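Local coordinates for beta-galactosidase (Bacillus circulans, PDB 4MAD), which probably hydrolyses terminal non-reducing beta-D-galactose residues from beta-D-galactosides, as a family 35 glycoside hydrolase with a (beta/alpha)8 catalytic barrel, at residues I102-P107 with S281-M286; I168-G173 with C245-H250. All blocks are in the same frame, centred on the assembly; numbering follows the deposited sequence.

Contact 1 (I102-P107 with S281-M286)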
ATOM      1  N   ILE A 102     -16.710   9.135  -4.991  1.00 18.90           N
ATOM      2  CA  ILE A 102     -15.675  10.116  -5.206  1.00 18.52           C
ATOM      3  C   ILE A 102     -14.438   9.322  -5.600  1.00 14.89           C
ATOM      4  O   ILE A 102     -14.158   8.355  -4.999  1.00 14.24           O
ATOM      5  CB  ILE A 102     -15.380  10.908  -3.951  1.00 20.51           C
ATOM      6  CG1 ILE A 102     -16.562  11.805  -3.584  1.00 23.66           C
ATOM      7  CG2 ILE A 102     -14.192  11.764  -4.130  1.00 20.51           C
ATOM      8  CD1 ILE A 102     -16.440  12.495  -2.297  1.00 22.40           C
ATOM      9  N   VAL A 103     -13.770   9.742  -6.654  1.00 14.07           N
ATOM     10  CA  VAL A 103     -12.582   9.077  -7.143  1.00 15.77           C
ATOM     11  C   VAL A 103     -11.424  10.053  -6.972  1.00 16.92           C
ATOM     12  O   VAL A 103     -11.551  11.180  -7.290  1.00 18.18           O
ATOM     13  CB  VAL A 103     -12.703   8.725  -8.589  1.00 16.13           C
ATOM     14  CG1 VAL A 103     -11.480   8.081  -9.069  1.00 19.57           C
ATOM     15  CG2 VAL A 103     -13.787   7.825  -8.793  1.00 18.71           C
ATOM     16  N   ARG A 104     -10.340   9.553  -6.570  1.00 16.37           N
ATOM     17  CA  ARG A 104      -9.223  10.370  -6.253  1.00 14.25           C
ATOM     18  C   ARG A 104      -8.029   9.852  -7.087  1.00 15.41           C
ATOM     19  O   ARG A 104      -7.371   8.962  -6.701  1.00 18.79           O
ATOM     20  CB  ARG A 104      -8.907  10.338  -4.756  1.00 20.00           C
ATOM     21  CG  ARG A 104      -9.995  10.934  -3.880  1.00 20.00           C
ATOM     22  CD  ARG A 104      -9.727  10.815  -2.388  1.00 20.00           C
ATOM     23  NE  ARG A 104      -8.544  11.569  -1.983  1.00 20.00           N
ATOM     24  CZ  ARG A 104      -8.024  11.542  -0.764  1.00 20.00           C
ATOM     25  NH1 ARG A 104      -8.580  10.792   0.180  1.00 20.00           N
ATOM     26  NH2 ARG A 104      -6.945  12.262  -0.483  1.00 20.00           N
ATOM     27  N   PRO A 105      -7.887  10.197  -8.359  1.00 16.69           N
ATOM     28  CA  PRO A 105      -7.016   9.545  -9.330  1.00 17.87           C
ATOM     29  C   PRO A 105      -5.519   9.901  -9.249  1.00 16.62           C
ATOM     30  O   PRO A 105      -4.756   9.372  -9.997  1.00 19.42           O
ATOM     31  CB  PRO A 105      -7.597   9.980 -10.643  1.00 16.32           C
ATOM     32  CG  PRO A 105      -8.119  11.238 -10.385  1.00 17.55           C
ATOM     33  CD  PRO A 105      -8.645  11.254  -9.005  1.00 13.49           C
ATOM     34  N   GLY A 106      -5.141  10.711  -8.290  1.00 18.02           N
ATOM     35  CA  GLY A 106      -3.760  11.054  -8.114  1.00 17.49           C
ATOM     36  C   GLY A 106      -3.245  11.979  -9.202  1.00 15.34           C
ATOM     37  O   GLY A 106      -3.764  13.030  -9.331  1.00 20.31           O
ATOM     38  N   PRO A 107      -2.184  11.639  -9.913  1.00 14.45           N
ATOM     39  CA  PRO A 107      -1.608  10.318 -10.043  1.00 15.20           C
ATOM     40  C   PRO A 107      -0.775   9.748  -8.915  1.00 16.19           C
ATOM     41  O   PRO A 107      -0.514   8.587  -8.920  1.00 18.69           O
ATOM     42  CB  PRO A 107      -0.780  10.425 -11.301  1.00 16.15           C
ATOM     43  CG  PRO A 107      -0.474  11.775 -11.447  1.00 19.17           C
ATOM     44  CD  PRO A 107      -1.439  12.618 -10.697  1.00 14.27           C
ATOM     45  N   SER A 281     -18.983  18.509   5.821  1.00 16.81           N
ATOM     46  CA  SER A 281     -19.005  17.209   5.212  1.00 15.95           C
ATOM     47  C   SER A 281     -17.731  16.486   5.566  1.00 17.22           C
ATOM     48  O   SER A 281     -16.778  17.075   5.945  1.00 17.88           O
ATOM     49  CB  SER A 281     -19.126  17.273   3.725  1.00 18.18           C
ATOM     50  OG  SER A 281     -20.319  17.789   3.307  1.00 19.76           O
ATOM     51  N   VAL A 282     -17.772  15.183   5.472  1.00 16.97           N
ATOM     52  CA  VAL A 282     -16.653  14.412   5.940  1.00 18.05           C
ATOM     53  C   VAL A 282     -16.419  13.144   5.145  1.00 17.40           C
ATOM     54  O   VAL A 282     -17.319  12.523   4.705  1.00 19.16           O
ATOM     55  CB  VAL A 282     -16.831  14.090   7.415  1.00 18.51           C
ATOM     56  CG1 VAL A 282     -18.050  13.278   7.617  1.00 21.08           C
ATOM     57  CG2 VAL A 282     -15.602  13.365   7.975  1.00 18.57           C
ATOM     58  N   ASN A 283     -15.168  12.806   4.957  1.00 14.48           N
ATOM     59  CA  ASN A 283     -14.761  11.518   4.424  1.00 16.43           C
ATOM     60  C   ASN A 283     -13.912  10.783   5.445  1.00 16.66           C
ATOM     61  O   ASN A 283     -12.881  11.215   5.760  1.00 16.89           O
ATOM     62  CB  ASN A 283     -13.984  11.697   3.137  1.00 17.69           C
ATOM     63  CG  ASN A 283     -13.611  10.399   2.484  1.00 18.76           C
ATOM     64  OD1 ASN A 283     -14.391   9.467   2.434  1.00 17.66           O
ATOM     65  ND2 ASN A 283     -12.396  10.352   1.955  1.00 17.01           N
ATOM     66  N   PHE A 284     -14.407   9.678   5.952  1.00 15.77           N
ATOM     67  CA  PHE A 284     -13.711   8.942   6.953  1.00 15.22           C
ATOM     68  C   PHE A 284     -12.507   8.206   6.296  1.00 14.39           C
ATOM     69  O   PHE A 284     -12.699   7.473   5.380  1.00 17.29           O
ATOM     70  CB  PHE A 284     -14.648   7.942   7.627  1.00 13.33           C
ATOM     71  CG  PHE A 284     -15.346   8.464   8.821  1.00 15.70           C
ATOM     72  CD1 PHE A 284     -15.050   7.996  10.031  1.00 17.53           C
ATOM     73  CD2 PHE A 284     -16.304   9.410   8.714  1.00 17.66           C
ATOM     74  CE1 PHE A 284     -15.672   8.497  11.122  1.00 20.71           C
ATOM     75  CE2 PHE A 284     -16.929   9.876   9.804  1.00 19.55           C
ATOM     76  CZ  PHE A 284     -16.612   9.421  10.996  1.00 17.52           C
ATOM     77  N   TYR A 285     -11.308   8.422   6.824  1.00 12.74           N
ATOM     78  CA  TYR A 285     -10.135   7.716   6.406  1.00 14.85           C
ATOM     79  C   TYR A 285      -9.536   6.894   7.560  1.00 16.50           C
ATOM     80  O   TYR A 285      -9.017   7.458   8.462  1.00 18.11           O
ATOM     81  CB  TYR A 285      -9.120   8.716   5.908  1.00 13.88           C
ATOM     82  CG  TYR A 285      -8.043   8.078   5.075  1.00 18.55           C
ATOM     83  CD1 TYR A 285      -8.045   8.162   3.706  1.00 14.75           C
ATOM     84  CD2 TYR A 285      -7.068   7.319   5.664  1.00 16.01           C
ATOM     85  CE1 TYR A 285      -7.070   7.551   2.963  1.00 17.29           C
ATOM     86  CE2 TYR A 285      -6.127   6.690   4.927  1.00 15.57           C
ATOM     87  CZ  TYR A 285      -6.111   6.818   3.582  1.00 15.31           C
ATOM     88  OH  TYR A 285      -5.151   6.183   2.884  1.00 16.70           O
ATOM     89  N   MET A 286      -9.601   5.564   7.515  1.00 17.93           N
ATOM     90  CA  MET A 286     -10.279   4.764   6.509  1.00 14.27           C
ATOM     91  C   MET A 286     -11.598   4.218   7.076  1.00 15.89           C
ATOM     92  O   MET A 286     -11.670   3.915   8.217  1.00 15.47           O
ATOM     93  CB  MET A 286      -9.435   3.570   6.146  1.00 16.72           C
ATOM     94  CG  MET A 286      -8.182   3.846   5.462  1.00 16.85           C
ATOM     95  SD  MET A 286      -8.310   4.429   3.854  1.00 16.99           S
ATOM     96  CE  MET A 286      -9.044   3.053   3.086  1.00 17.20           C
TER

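Contact 2 (I168-G173 with C245-H250)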
ATOM      1  N   ILE A 168      -7.886  16.355  -7.671  1.00 17.89           N
ATOM      2  CA  ILE A 168      -6.829  16.630  -8.575  1.00 18.95           C
ATOM      3  C   ILE A 168      -5.496  16.193  -8.076  1.00 24.18           C
ATOM      4  O   ILE A 168      -4.967  15.320  -8.628  1.00 31.27           O
ATOM      5  CB  ILE A 168      -6.846  18.051  -9.114  1.00 19.25           C
ATOM      6  CG1 ILE A 168      -8.070  18.209 -10.018  1.00 15.95           C
ATOM      7  CG2 ILE A 168      -5.592  18.303  -9.865  1.00 19.63           C
ATOM      8  CD1 ILE A 168      -8.464  19.533 -10.263  1.00 16.17           C
ATOM      9  N   GLU A 169      -4.912  16.696  -7.047  1.00 26.95           N
ATOM     10  CA  GLU A 169      -3.657  15.897  -6.875  1.00 23.84           C
ATOM     11  C   GLU A 169      -4.005  15.233  -5.552  1.00 19.81           C
ATOM     12  O   GLU A 169      -5.088  14.984  -5.239  1.00 17.26           O
ATOM     13  CB  GLU A 169      -2.430  16.793  -6.847  1.00 22.42           C
ATOM     14  CG  GLU A 169      -1.263  16.391  -7.688  1.00 22.23           C
ATOM     15  CD  GLU A 169      -0.148  15.830  -6.857  1.00 22.02           C
ATOM     16  OE1 GLU A 169      -0.256  15.761  -5.651  1.00 20.14           O
ATOM     17  OE2 GLU A 169       0.831  15.433  -7.438  1.00 19.50           O
ATOM     18  N   ASN A 170      -2.982  14.909  -4.838  1.00 18.04           N
ATOM     19  CA  ASN A 170      -3.119  14.771  -3.409  1.00 18.26           C
ATOM     20  C   ASN A 170      -2.242  15.451  -2.407  1.00 18.26           C
ATOM     21  O   ASN A 170      -1.072  15.274  -2.416  1.00 16.60           O
ATOM     22  CB  ASN A 170      -2.993  13.268  -3.295  1.00 19.13           C
ATOM     23  CG  ASN A 170      -3.381  12.756  -1.931  1.00 21.39           C
ATOM     24  OD1 ASN A 170      -4.514  12.617  -1.655  1.00 22.86           O
ATOM     25  ND2 ASN A 170      -2.426  12.521  -1.084  1.00 22.48           N
ATOM     26  N   GLU A 171      -2.840  16.290  -1.582  1.00 15.58           N
ATOM     27  CA  GLU A 171      -2.078  16.982  -0.580  1.00 17.21           C
ATOM     28  C   GLU A 171      -0.802  17.591  -1.208  1.00 18.44           C
ATOM     29  O   GLU A 171       0.264  17.448  -0.693  1.00 17.11           O
ATOM     30  CB  GLU A 171      -1.757  16.044   0.584  1.00 20.38           C
ATOM     31  CG  GLU A 171      -2.893  15.756   1.497  1.00 21.59           C
ATOM     32  CD  GLU A 171      -2.512  15.138   2.861  1.00 29.44           C
ATOM     33  OE1 GLU A 171      -1.511  14.426   2.906  1.00 29.63           O
ATOM     34  OE2 GLU A 171      -3.239  15.375   3.831  1.00 24.51           O
ATOM     35  N   TYR A 172      -0.959  18.258  -2.341  1.00 15.42           N
ATOM     36  CA  TYR A 172       0.200  18.714  -3.082  1.00 15.51           C
ATOM     37  C   TYR A 172       1.052  19.684  -2.276  1.00 20.36           C
ATOM     38  O   TYR A 172       2.226  19.679  -2.382  1.00 18.18           O
ATOM     39  CB  TYR A 172      -0.130  19.272  -4.441  1.00 15.25           C
ATOM     40  CG  TYR A 172       1.087  19.615  -5.245  1.00 12.73           C
ATOM     41  CD1 TYR A 172       1.963  18.641  -5.696  1.00 13.64           C
ATOM     42  CD2 TYR A 172       1.430  20.923  -5.501  1.00 15.15           C
ATOM     43  CE1 TYR A 172       3.070  18.960  -6.393  1.00 17.97           C
ATOM     44  CE2 TYR A 172       2.562  21.229  -6.187  1.00 17.53           C
ATOM     45  CZ  TYR A 172       3.369  20.248  -6.644  1.00 14.79           C
ATOM     46  OH  TYR A 172       4.474  20.551  -7.344  1.00 17.24           O
ATOM     47  N   GLY A 173       0.402  20.487  -1.448  1.00 14.69           N
ATOM     48  CA  GLY A 173       1.047  21.500  -0.683  1.00 18.11           C
ATOM     49  C   GLY A 173       2.044  20.983   0.309  1.00 16.38           C
ATOM     50  O   GLY A 173       2.818  21.710   0.876  1.00 17.69           O
ATOM     51  N   CYS A 245     -13.961  17.932   5.237  1.00 17.03           N
ATOM     52  CA  CYS A 245     -12.779  17.219   5.649  1.00 15.71           C
ATOM     53  C   CYS A 245     -12.641  16.022   4.747  1.00 15.81           C
ATOM     54  O   CYS A 245     -13.330  15.098   4.886  1.00 18.83           O
ATOM     55  CB  CYS A 245     -12.942  16.739   7.067  1.00 17.52           C
ATOM     56  SG  CYS A 245     -11.564  15.767   7.649  1.00 17.99           S
ATOM     57  N   MET A 246     -11.785  16.104   3.763  1.00 14.60           N
ATOM     58  CA  MET A 246     -11.612  15.024   2.821  1.00 18.54           C
ATOM     59  C   MET A 246     -10.941  13.731   3.319  1.00 16.36           C
ATOM     60  O   MET A 246     -11.172  12.713   2.779  1.00 16.09           O
ATOM     61  CB  MET A 246     -11.005  15.555   1.547  1.00 17.65           C
ATOM     62  CG  MET A 246     -10.931  14.600   0.504  1.00 17.53           C
ATOM     63  SD  MET A 246     -12.436  13.936  -0.170  1.00 19.69           S
ATOM     64  CE  MET A 246     -13.412  15.350  -0.345  1.00 19.42           C
ATOM     65  N   GLU A 247     -10.113  13.847   4.345  1.00 15.86           N
ATOM     66  CA  GLU A 247      -9.622  12.736   5.111  1.00 15.44           C
ATOM     67  C   GLU A 247      -9.726  13.065   6.612  1.00 14.31           C
ATOM     68  O   GLU A 247      -9.017  13.846   7.109  1.00 17.75           O
ATOM     69  CB  GLU A 247      -8.175  12.385   4.745  1.00 16.09           C
ATOM     70  CG  GLU A 247      -7.908  12.221   3.270  1.00 18.80           C
ATOM     71  CD  GLU A 247      -6.434  12.004   2.943  1.00 20.59           C
ATOM     72  OE1 GLU A 247      -5.639  11.886   3.879  1.00 19.70           O
ATOM     73  OE2 GLU A 247      -6.116  12.026   1.759  1.00 24.55           O
ATOM     74  N   PHE A 248     -10.668  12.457   7.288  1.00 14.54           N
ATOM     75  CA  PHE A 248     -10.757  12.519   8.735  1.00 14.45           C
ATOM     76  C   PHE A 248     -10.062  11.254   9.218  1.00 15.80           C
ATOM     77  O   PHE A 248     -10.598  10.180   9.131  1.00 15.05           O
ATOM     78  CB  PHE A 248     -12.219  12.588   9.177  1.00 12.93           C
ATOM     79  CG  PHE A 248     -12.457  12.390  10.659  1.00 13.85           C
ATOM     80  CD1 PHE A 248     -11.602  12.863  11.610  1.00 18.10           C
ATOM     81  CD2 PHE A 248     -13.588  11.748  11.104  1.00 16.00           C
ATOM     82  CE1 PHE A 248     -11.899  12.660  12.943  1.00 13.66           C
ATOM     83  CE2 PHE A 248     -13.810  11.552  12.395  1.00 14.24           C
ATOM     84  CZ  PHE A 248     -12.976  12.030  13.304  1.00 12.76           C
ATOM     85  N   TRP A 249      -8.861  11.436   9.742  1.00 15.93           N
ATOM     86  CA  TRP A 249      -8.024  10.342  10.149  1.00 16.68           C
ATOM     87  C   TRP A 249      -8.517   9.886  11.524  1.00 16.29           C
ATOM     88  O   TRP A 249      -8.009  10.276  12.526  1.00 16.84           O
ATOM     89  CB  TRP A 249      -6.526  10.746  10.210  1.00 17.65           C
ATOM     90  CG  TRP A 249      -6.026  11.321   8.953  1.00 16.35           C
ATOM     91  CD1 TRP A 249      -6.271  10.864   7.749  1.00 19.68           C
ATOM     92  CD2 TRP A 249      -5.179  12.455   8.793  1.00 17.63           C
ATOM     93  NE1 TRP A 249      -5.664  11.628   6.815  1.00 22.26           N
ATOM     94  CE2 TRP A 249      -4.994  12.635   7.442  1.00 18.96           C
ATOM     95  CE3 TRP A 249      -4.589  13.344   9.667  1.00 19.61           C
ATOM     96  CZ2 TRP A 249      -4.237  13.655   6.936  1.00 25.06           C
ATOM     97  CZ3 TRP A 249      -3.858  14.357   9.159  1.00 23.20           C
ATOM     98  CH2 TRP A 249      -3.678  14.498   7.819  1.00 23.39           C
ATOM     99  N   HIS A 250      -9.537   9.070  11.528  1.00 17.14           N
ATOM    100  CA  HIS A 250     -10.154   8.655  12.780  1.00 17.18           C
ATOM    101  C   HIS A 250      -9.440   7.473  13.402  1.00 16.51           C
ATOM    102  O   HIS A 250      -9.741   7.043  14.460  1.00 16.45           O
ATOM    103  CB  HIS A 250     -11.622   8.315  12.587  1.00 15.96           C
ATOM    104  CG  HIS A 250     -11.842   7.028  11.901  1.00 18.88           C
ATOM    105  ND1 HIS A 250     -11.627   6.853  10.559  1.00 20.25           N
ATOM    106  CD2 HIS A 250     -12.203   5.829  12.377  1.00 15.05           C
ATOM    107  CE1 HIS A 250     -11.874   5.608  10.233  1.00 13.74           C
ATOM    108  NE2 HIS A 250     -12.228   4.966  11.314  1.00 25.38           N
TER
HETATM  109  O   HOH W   1      -3.382  12.053   1.806  1.00 22.34           O

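Contact 1 (I102-P107 with S281-M286)
The amide nitrogen ND2 of N283 is gripped by two acceptors, the carbonyl oxygen of M246 and OE1 of E64, and meets NH1 of R104 at 4.2 Å with no bond between them. In N283 CG lies anti to the backbone N (chi1 -176°), which carries the amide inward to R104, an arginine rising from strand 100-104, three strands away round the closed sheet. The OD1 of the same amide is held by the hydroxyl of S35.

The long chain of R104 bends at its third torsion (chi3 64°) below the guanidinium. CD1 of Y285 lies 4.4 Å from NH1, near the guanidinium plane and at its edge, so the guanidinium presents an edge to the phenol ring. SD of M286 sits over one face of that ring, its chain following a cis peptide bond, while the ring's hydroxyl bonds to Y313 OH.

The segments thus share an interior without bonding directly. R104 spends NH2 on a salt bridge to E247, the predicted nucleophile, and this second-shell arginine probably steadies the carboxylate's orientation.

Contact 2 (I168-G173 with C245-H250)
Around the mouth of the barrel the two backbones stay well apart, the nearest CA atoms being those of E171 and M246 at 10.3 Å, and the side chains of N170, E171, E247 and W249 span the gap. E171, the predicted proton donor, reaches over with an extended chain. Its OE2 arrives in the plane of the W249 indole, at the edge, 3.7 Å from CZ2, and the carboxylate stands at 90° to the ring; N222 ND2 bonds the same oxygen. Only 4.2 Å separates E171 OE2 from OE1 of E247, the predicted nucleophile.

The indole also fixes that second carboxylate: W249 NE1 donates to the anti lone pair of E247 OE1 over 2.9 Å, fairly straight at 159°. An alanine at W249 removes this donor and would probably leave the E247 carboxylate freer to turn and a gap beside E171.

E247 OE2, which R104 meets in a salt bridge, also faces N170 OD1 at 3.8 Å, amide and carboxylate nearly coplanar. A water donates to E247 OE2 at 2.7 Å and accepts from N170 ND2 at 3.1 Å, bridging the segments, while N170 OD1 turns to Y66 OH. An asparagine just before the acid/base and a nucleophile on the seventh strand are the hallmark of clan GH-A.

Segment 168-173 leads from strand 163-167 toward helix 179-192, on which I168 and Y172 pack. Strand 244-249 runs between strands 218-223 and 281-284, with F248 turned outward onto helix 265-276.

Followed from the N terminus, the chain enters contact 1 on the third barrel strand, 100-104, and next reaches 168-173, just beyond the fourth. It then passes through the fifth and sixth strands before 245-250, on the seventh, closes contact 2. Only at 281-286, on the neighbouring eighth strand, does contact 1 close, so the shorter loop is nested wholly inside the longer one. Their centres lie about 7 Å apart. Contact 1 joins strands three and eight through the barrel interior, whereas contact 2 joins the loop after strand four to strand seven: together they illustrate how distant strand ends of a TIM barrel converge on one predicted active site.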